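Local coordinates for Mll2253 protein (Mesorhizobium loti, PDB 3Q63) that is of unknown function but belongs to the AHA1 family of Bet v 1-like proteins, some of which bind hydrophobic ligands, at residues B[111-114]-B[120-123]; B[76-81]-B[87-92]. All coordinates share one frame; numbering follows the deposited sequence.

Contact 1: B[111-114]-B[120-123]; sequences SGFR and AYGG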
ATOM      1  N   SER B 111      17.974  -0.806   4.737  1.00 18.83           N
ATOM      2  CA  SER B 111      18.979  -1.470   3.926  1.00 22.80           C
ATOM      3  C   SER B 111      18.533  -2.866   3.531  1.00 22.79           C
ATOM      4  O   SER B 111      17.624  -3.425   4.141  1.00 22.01           O
ATOM      5  CB  SER B 111      20.274  -1.570   4.717  1.00 22.83           C
ATOM      6  OG  SER B 111      20.021  -2.262   5.924  1.00 25.15           O
ATOM      7  N   GLY B 112      19.187  -3.432   2.520  1.00 24.67           N
ATOM      8  CA  GLY B 112      18.845  -4.770   2.067  1.00 26.76           C
ATOM      9  C   GLY B 112      18.419  -4.803   0.615  1.00 28.56           C
ATOM     10  O   GLY B 112      18.166  -5.868   0.057  1.00 30.02           O
ATOM     11  N   PHE B 113      18.334  -3.628   0.001  1.00 30.54           N
ATOM     12  CA  PHE B 113      17.932  -3.520  -1.395  1.00 33.12           C
ATOM     13  C   PHE B 113      19.009  -4.078  -2.327  1.00 35.90           C
ATOM     14  O   PHE B 113      20.152  -3.628  -2.305  1.00 35.13           O
ATOM     15  CB  PHE B 113      17.655  -2.054  -1.738  1.00 30.62           C
ATOM     16  CG  PHE B 113      16.428  -1.497  -1.073  1.00 29.51           C
ATOM     17  CD1 PHE B 113      15.158  -1.885  -1.496  1.00 28.02           C
ATOM     18  CD2 PHE B 113      16.539  -0.602  -0.010  1.00 27.66           C
ATOM     19  CE1 PHE B 113      14.018  -1.395  -0.875  1.00 27.09           C
ATOM     20  CE2 PHE B 113      15.405  -0.104   0.621  1.00 27.58           C
ATOM     21  CZ  PHE B 113      14.138  -0.500   0.189  1.00 29.01           C
ATOM     22  N   ARG B 114      18.637  -5.061  -3.142  1.00 38.64           N
ATOM     23  CA  ARG B 114      19.570  -5.672  -4.085  1.00 41.99           C
ATOM     24  C   ARG B 114      19.697  -4.815  -5.338  1.00 44.03           C
ATOM     25  O   ARG B 114      18.820  -4.005  -5.635  1.00 44.35           O
ATOM     26  CB  ARG B 114      19.087  -7.066  -4.476  1.00 42.29           C
ATOM     27  CG  ARG B 114      19.141  -8.084  -3.355  1.00 44.68           C
ATOM     28  CD  ARG B 114      18.019  -9.093  -3.519  1.00 48.15           C
ATOM     29  NE  ARG B 114      18.031  -9.718  -4.838  1.00 49.16           N
ATOM     30  CZ  ARG B 114      16.989 -10.351  -5.367  1.00 49.97           C
ATOM     31  NH1 ARG B 114      15.855 -10.437  -4.687  1.00 50.35           N
ATOM     32  NH2 ARG B 114      17.081 -10.895  -6.574  1.00 51.72           N
ATOM     33  N   ALA B 120      12.195  -1.076  -6.145  1.00 46.34           N
ATOM     34  CA  ALA B 120      12.013  -1.142  -4.699  1.00 43.21           C
ATOM     35  C   ALA B 120      12.798  -0.037  -4.000  1.00 41.42           C
ATOM     36  O   ALA B 120      12.307   0.586  -3.054  1.00 38.59           O
ATOM     37  CB  ALA B 120      12.450  -2.502  -4.184  1.00 43.78           C
ATOM     38  N   TYR B 121      14.019   0.199  -4.476  1.00 40.02           N
ATOM     39  CA  TYR B 121      14.891   1.227  -3.912  1.00 39.12           C
ATOM     40  C   TYR B 121      14.264   2.607  -4.061  1.00 37.95           C
ATOM     41  O   TYR B 121      14.140   3.355  -3.090  1.00 36.09           O
ATOM     42  CB  TYR B 121      16.253   1.213  -4.620  1.00 40.96           C
ATOM     43  CG  TYR B 121      17.237   2.231  -4.081  1.00 43.62           C
ATOM     44  CD1 TYR B 121      17.810   2.076  -2.820  1.00 44.86           C
ATOM     45  CD2 TYR B 121      17.577   3.364  -4.820  1.00 45.04           C
ATOM     46  CE1 TYR B 121      18.696   3.025  -2.306  1.00 46.16           C
ATOM     47  CE2 TYR B 121      18.460   4.319  -4.314  1.00 45.58           C
ATOM     48  CZ  TYR B 121      19.014   4.144  -3.058  1.00 46.14           C
ATOM     49  OH  TYR B 121      19.873   5.091  -2.546  1.00 47.96           O
ATOM     50  N   GLY B 122      13.874   2.933  -5.290  1.00 36.60           N
ATOM     51  CA  GLY B 122      13.274   4.226  -5.571  1.00 34.74           C
ATOM     52  C   GLY B 122      11.940   4.442  -4.889  1.00 33.11           C
ATOM     53  O   GLY B 122      11.621   5.559  -4.483  1.00 34.07           O
ATOM     54  N   GLY B 123      11.151   3.379  -4.775  1.00 31.10           N
ATOM     55  CA  GLY B 123       9.856   3.487  -4.133  1.00 29.47           C
ATOM     56  C   GLY B 123       9.987   3.880  -2.672  1.00 29.22           C
ATOM     57  O   GLY B 123       9.184   4.656  -2.153  1.00 28.95           O
TER
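The carbonyl oxygen of Ala120 lies against the ring of Phe113, with Phe113 CE1 3.4 Å from Ala120 O. It approaches the ring obliquely. The methyl group of the same alanine touches the same part of the ring, with Ala120 CB 3.8 Å from Phe113 CE1. The next residue lies over one face of the ring, toward its rim. Tyr121 CA stands 4.1 Å from the centroid of the Phe113 ring and close to its normal, which makes a CH-pi contact. Phe113 CG is anti to its own carbonyl carbon (chi1 -69°), and this torsion turns the ring toward the helix. The Tyr121 ring leaves its backbone with CG anti to N (chi1 -179°). Its edge then points at the face of the Phe113 ring in an offset edge-to-face pair, with centroids 6.0 Å apart and planes at 82°. The nearest carbons of the two rings are Tyr121 CD1 and Phe113 CD2, 4.1 Å apart. Both side chains also touch Val11 on strand 9-17. The buried Phe113 thus pins the end of strand 103-113 to the start of helix 118-141. A long C-terminal helix lying against a curved antiparallel sheet is characteristic of the helix-grip fold of Bet v 1-like proteins.

Contact 2: B[76-81]-B[87-92]; sequences YTWNLA and FDLRSV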
ATOM      1  N   TYR B  76      13.539  -3.183  12.815  1.00 15.93           N
ATOM      2  CA  TYR B  76      12.775  -4.381  12.498  1.00 14.74           C
ATOM      3  C   TYR B  76      12.874  -4.719  11.021  1.00 15.65           C
ATOM      4  O   TYR B  76      13.131  -3.833  10.190  1.00 14.75           O
ATOM      5  CB  TYR B  76      11.294  -4.251  12.905  1.00 14.54           C
ATOM      6  CG  TYR B  76      10.554  -2.979  12.513  1.00 13.38           C
ATOM      7  CD1 TYR B  76      10.335  -1.968  13.449  1.00 15.22           C
ATOM      8  CD2 TYR B  76       9.995  -2.826  11.241  1.00 14.57           C
ATOM      9  CE1 TYR B  76       9.572  -0.839  13.139  1.00 16.52           C
ATOM     10  CE2 TYR B  76       9.229  -1.700  10.917  1.00 14.72           C
ATOM     11  CZ  TYR B  76       9.021  -0.711  11.873  1.00 17.07           C
ATOM     12  OH  TYR B  76       8.259   0.400  11.566  1.00 13.87           O
ATOM     13  N   THR B  77      12.693  -6.001  10.699  1.00 15.50           N
ATOM     14  CA  THR B  77      12.744  -6.456   9.312  1.00 15.24           C
ATOM     15  C   THR B  77      11.515  -5.929   8.593  1.00 14.85           C
ATOM     16  O   THR B  77      10.482  -5.649   9.207  1.00 13.10           O
ATOM     17  CB  THR B  77      12.739  -8.006   9.191  1.00 15.12           C
ATOM     18  OG1 THR B  77      11.655  -8.536   9.964  1.00 17.85           O
ATOM     19  CG2 THR B  77      14.061  -8.606   9.671  1.00 14.99           C
ATOM     20  N   TRP B  78      11.652  -5.817   7.280  1.00 13.82           N
ATOM     21  CA  TRP B  78      10.617  -5.294   6.402  1.00 14.30           C
ATOM     22  C   TRP B  78      10.775  -6.150   5.153  1.00 14.61           C
ATOM     23  O   TRP B  78      11.496  -5.782   4.222  1.00 15.94           O
ATOM     24  CB  TRP B  78      10.948  -3.827   6.144  1.00 14.32           C
ATOM     25  CG  TRP B  78      10.018  -3.060   5.302  1.00 16.02           C
ATOM     26  CD1 TRP B  78       9.867  -3.146   3.946  1.00 15.13           C
ATOM     27  CD2 TRP B  78       9.180  -1.988   5.734  1.00 17.26           C
ATOM     28  NE1 TRP B  78       8.991  -2.182   3.510  1.00 15.95           N
ATOM     29  CE2 TRP B  78       8.556  -1.458   4.588  1.00 17.14           C
ATOM     30  CE3 TRP B  78       8.899  -1.420   6.983  1.00 17.98           C
ATOM     31  CZ2 TRP B  78       7.666  -0.383   4.652  1.00 19.86           C
ATOM     32  CZ3 TRP B  78       8.015  -0.349   7.050  1.00 20.37           C
ATOM     33  CH2 TRP B  78       7.408   0.158   5.889  1.00 20.21           C
ATOM     34  N   ASN B  79      10.103  -7.303   5.154  1.00 14.62           N
ATOM     35  CA  ASN B  79      10.209  -8.278   4.068  1.00 15.38           C
ATOM     36  C   ASN B  79       8.935  -8.679   3.367  1.00 18.37           C
ATOM     37  O   ASN B  79       7.834  -8.548   3.896  1.00 16.79           O
ATOM     38  CB  ASN B  79      10.817  -9.578   4.582  1.00 14.10           C
ATOM     39  CG  ASN B  79      12.122  -9.376   5.309  1.00 18.70           C
ATOM     40  OD1 ASN B  79      12.846  -8.403   5.081  1.00 16.51           O
ATOM     41  ND2 ASN B  79      12.449 -10.322   6.178  1.00 18.36           N
ATOM     42  N   LEU B  80       9.112  -9.234   2.177  1.00 18.90           N
ATOM     43  CA  LEU B  80       7.987  -9.719   1.399  1.00 21.75           C
ATOM     44  C   LEU B  80       8.525 -10.828   0.495  1.00 21.29           C
ATOM     45  O   LEU B  80       9.327 -10.577  -0.405  1.00 22.85           O
ATOM     46  CB  LEU B  80       7.389  -8.556   0.600  1.00 22.24           C
ATOM     47  CG  LEU B  80       6.026  -8.759  -0.043  1.00 26.38           C
ATOM     48  CD1 LEU B  80       5.237  -7.456  -0.012  1.00 27.05           C
ATOM     49  CD2 LEU B  80       6.222  -9.249  -1.460  1.00 24.71           C
ATOM     50  N   ALA B  81       8.116 -12.062   0.769  1.00 21.25           N
ATOM     51  CA  ALA B  81       8.566 -13.198  -0.025  1.00 21.78           C
ATOM     52  C   ALA B  81       7.784 -13.250  -1.332  1.00 21.58           C
ATOM     53  O   ALA B  81       6.553 -13.328  -1.328  1.00 21.97           O
ATOM     54  CB  ALA B  81       8.375 -14.494   0.756  1.00 23.05           C
ATOM     55  N   PHE B  87      10.522  -8.300  -6.701  1.00 28.81           N
ATOM     56  CA  PHE B  87       9.625  -7.990  -5.592  1.00 28.80           C
ATOM     57  C   PHE B  87       9.980  -8.704  -4.291  1.00 28.96           C
ATOM     58  O   PHE B  87       9.524  -8.307  -3.217  1.00 29.27           O
ATOM     59  CB  PHE B  87       8.184  -8.328  -5.982  1.00 27.18           C
ATOM     60  CG  PHE B  87       7.628  -7.441  -7.054  1.00 26.63           C
ATOM     61  CD1 PHE B  87       7.367  -6.104  -6.797  1.00 26.99           C
ATOM     62  CD2 PHE B  87       7.386  -7.935  -8.331  1.00 27.25           C
ATOM     63  CE1 PHE B  87       6.873  -5.267  -7.796  1.00 27.72           C
ATOM     64  CE2 PHE B  87       6.893  -7.108  -9.337  1.00 25.73           C
ATOM     65  CZ  PHE B  87       6.637  -5.772  -9.068  1.00 24.96           C
ATOM     66  N   ASP B  88      10.785  -9.758  -4.385  1.00 28.60           N
ATOM     67  CA  ASP B  88      11.200 -10.514  -3.207  1.00 28.87           C
ATOM     68  C   ASP B  88      12.057  -9.595  -2.329  1.00 28.64           C
ATOM     69  O   ASP B  88      13.281  -9.583  -2.431  1.00 31.72           O
ATOM     70  CB  ASP B  88      11.997 -11.742  -3.643  1.00 30.36           C
ATOM     71  CG  ASP B  88      12.316 -12.673  -2.494  1.00 32.53           C
ATOM     72  OD1 ASP B  88      11.377 -13.093  -1.787  1.00 29.75           O
ATOM     73  OD2 ASP B  88      13.509 -12.991  -2.309  1.00 35.49           O
ATOM     74  N   LEU B  89      11.401  -8.836  -1.460  1.00 26.39           N
ATOM     75  CA  LEU B  89      12.082  -7.872  -0.599  1.00 24.91           C
ATOM     76  C   LEU B  89      12.555  -8.409   0.740  1.00 23.88           C
ATOM     77  O   LEU B  89      11.827  -9.097   1.448  1.00 24.25           O
ATOM     78  CB  LEU B  89      11.166  -6.665  -0.369  1.00 24.52           C
ATOM     79  CG  LEU B  89      11.698  -5.426   0.359  1.00 26.40           C
ATOM     80  CD1 LEU B  89      12.906  -4.855  -0.377  1.00 25.51           C
ATOM     81  CD2 LEU B  89      10.588  -4.386   0.432  1.00 23.85           C
ATOM     82  N   ARG B  90      13.791  -8.071   1.080  1.00 23.39           N
ATOM     83  CA  ARG B  90      14.397  -8.478   2.336  1.00 24.02           C
ATOM     84  C   ARG B  90      15.182  -7.261   2.816  1.00 22.57           C
ATOM     85  O   ARG B  90      16.205  -6.893   2.228  1.00 18.85           O
ATOM     86  CB  ARG B  90      15.334  -9.658   2.103  1.00 28.65           C
ATOM     87  CG  ARG B  90      15.971 -10.199   3.358  1.00 34.07           C
ATOM     88  CD  ARG B  90      16.871 -11.373   3.030  1.00 38.96           C
ATOM     89  NE  ARG B  90      17.491 -11.932   4.229  1.00 43.79           N
ATOM     90  CZ  ARG B  90      18.380 -11.290   4.981  1.00 44.77           C
ATOM     91  NH1 ARG B  90      18.884 -11.879   6.054  1.00 44.20           N
ATOM     92  NH2 ARG B  90      18.770 -10.063   4.654  1.00 46.43           N
ATOM     93  N   SER B  91      14.707  -6.624   3.878  1.00 19.26           N
ATOM     94  CA  SER B  91      15.392  -5.428   4.350  1.00 18.74           C
ATOM     95  C   SER B  91      15.213  -5.167   5.834  1.00 17.85           C
ATOM     96  O   SER B  91      14.374  -5.779   6.502  1.00 17.23           O
ATOM     97  CB  SER B  91      14.886  -4.217   3.571  1.00 19.90           C
ATOM     98  OG  SER B  91      13.540  -3.931   3.920  1.00 23.22           O
ATOM     99  N   VAL B  92      16.011  -4.235   6.335  1.00 16.74           N
ATOM    100  CA  VAL B  92      15.955  -3.844   7.732  1.00 15.93           C
ATOM    101  C   VAL B  92      15.717  -2.341   7.815  1.00 16.22           C
ATOM    102  O   VAL B  92      16.425  -1.555   7.183  1.00 17.68           O
ATOM    103  CB  VAL B  92      17.272  -4.160   8.479  1.00 13.67           C
ATOM    104  CG1 VAL B  92      17.193  -3.639   9.904  1.00 12.50           C
ATOM    105  CG2 VAL B  92      17.519  -5.654   8.477  1.00 15.25           C
TER
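Trp78 O takes two donors from Ser91. The hydroxyl gives the shorter bond, Ser91 OG to Trp78 O at 2.8 Å, in the carbonyl plane and on a lone pair. The amide adds a weak one, Ser91 N to Trp78 O at 3.3 Å. Ser91 OG sits between its backbone N and carbonyl carbon (chi1 69°), which directs it at that oxygen. It is also bonded to Gln110 NE2 on strand 103-113. Without the hydroxyl, as with an alanine here, Trp78 O would probably lose its shorter bond and Gln110 NE2 an acceptor. Ser91 O is satisfied by Trp78 N at 2.8 Å, the donor lying above the carbonyl plane. Further along, Leu80 N reaches Leu89 O at 2.8 Å in a fairly straight bond (164° at the hydrogen). The return bond, Leu89 N to Leu80 O, is weak. Leu89 CD2 meets the indole edge of Trp78 in its plane, 3.8 Å from Trp78 CD1. The indole nitrogen instead bonds Trp57 O of the second subunit. Asp88 OD1 accepts from His82 N, in the loop that joins the two segments. Thr77 and Val92 form an antiparallel non-hydrogen-bonded pair. Together these pairings form an irregular beta hairpin that extends two neighbouring strands of the antiparallel sheet.

How the contacts relate
Contact 2 closes before contact 1 opens along the chain, and their centres lie about 9 Å apart. Both reach the same antiparallel sheet. Strand 92-100 begins at the last residue of contact 2 and runs beside strand 103-113, whose end carries contact 1. The two contacts touch directly. Ser111 O and Val92 N, 2.8 Å apart, probably form a hydrogen bond between these strands. Phe113 CE1 packs on Leu89 CD1 at 3.7 Å. Contacts therefore run from the hairpin through strand 103-113 to helix 118-141. Contact 2 also meets the second subunit through Trp78, so this end of the fold links sheet, helix and dimer partner.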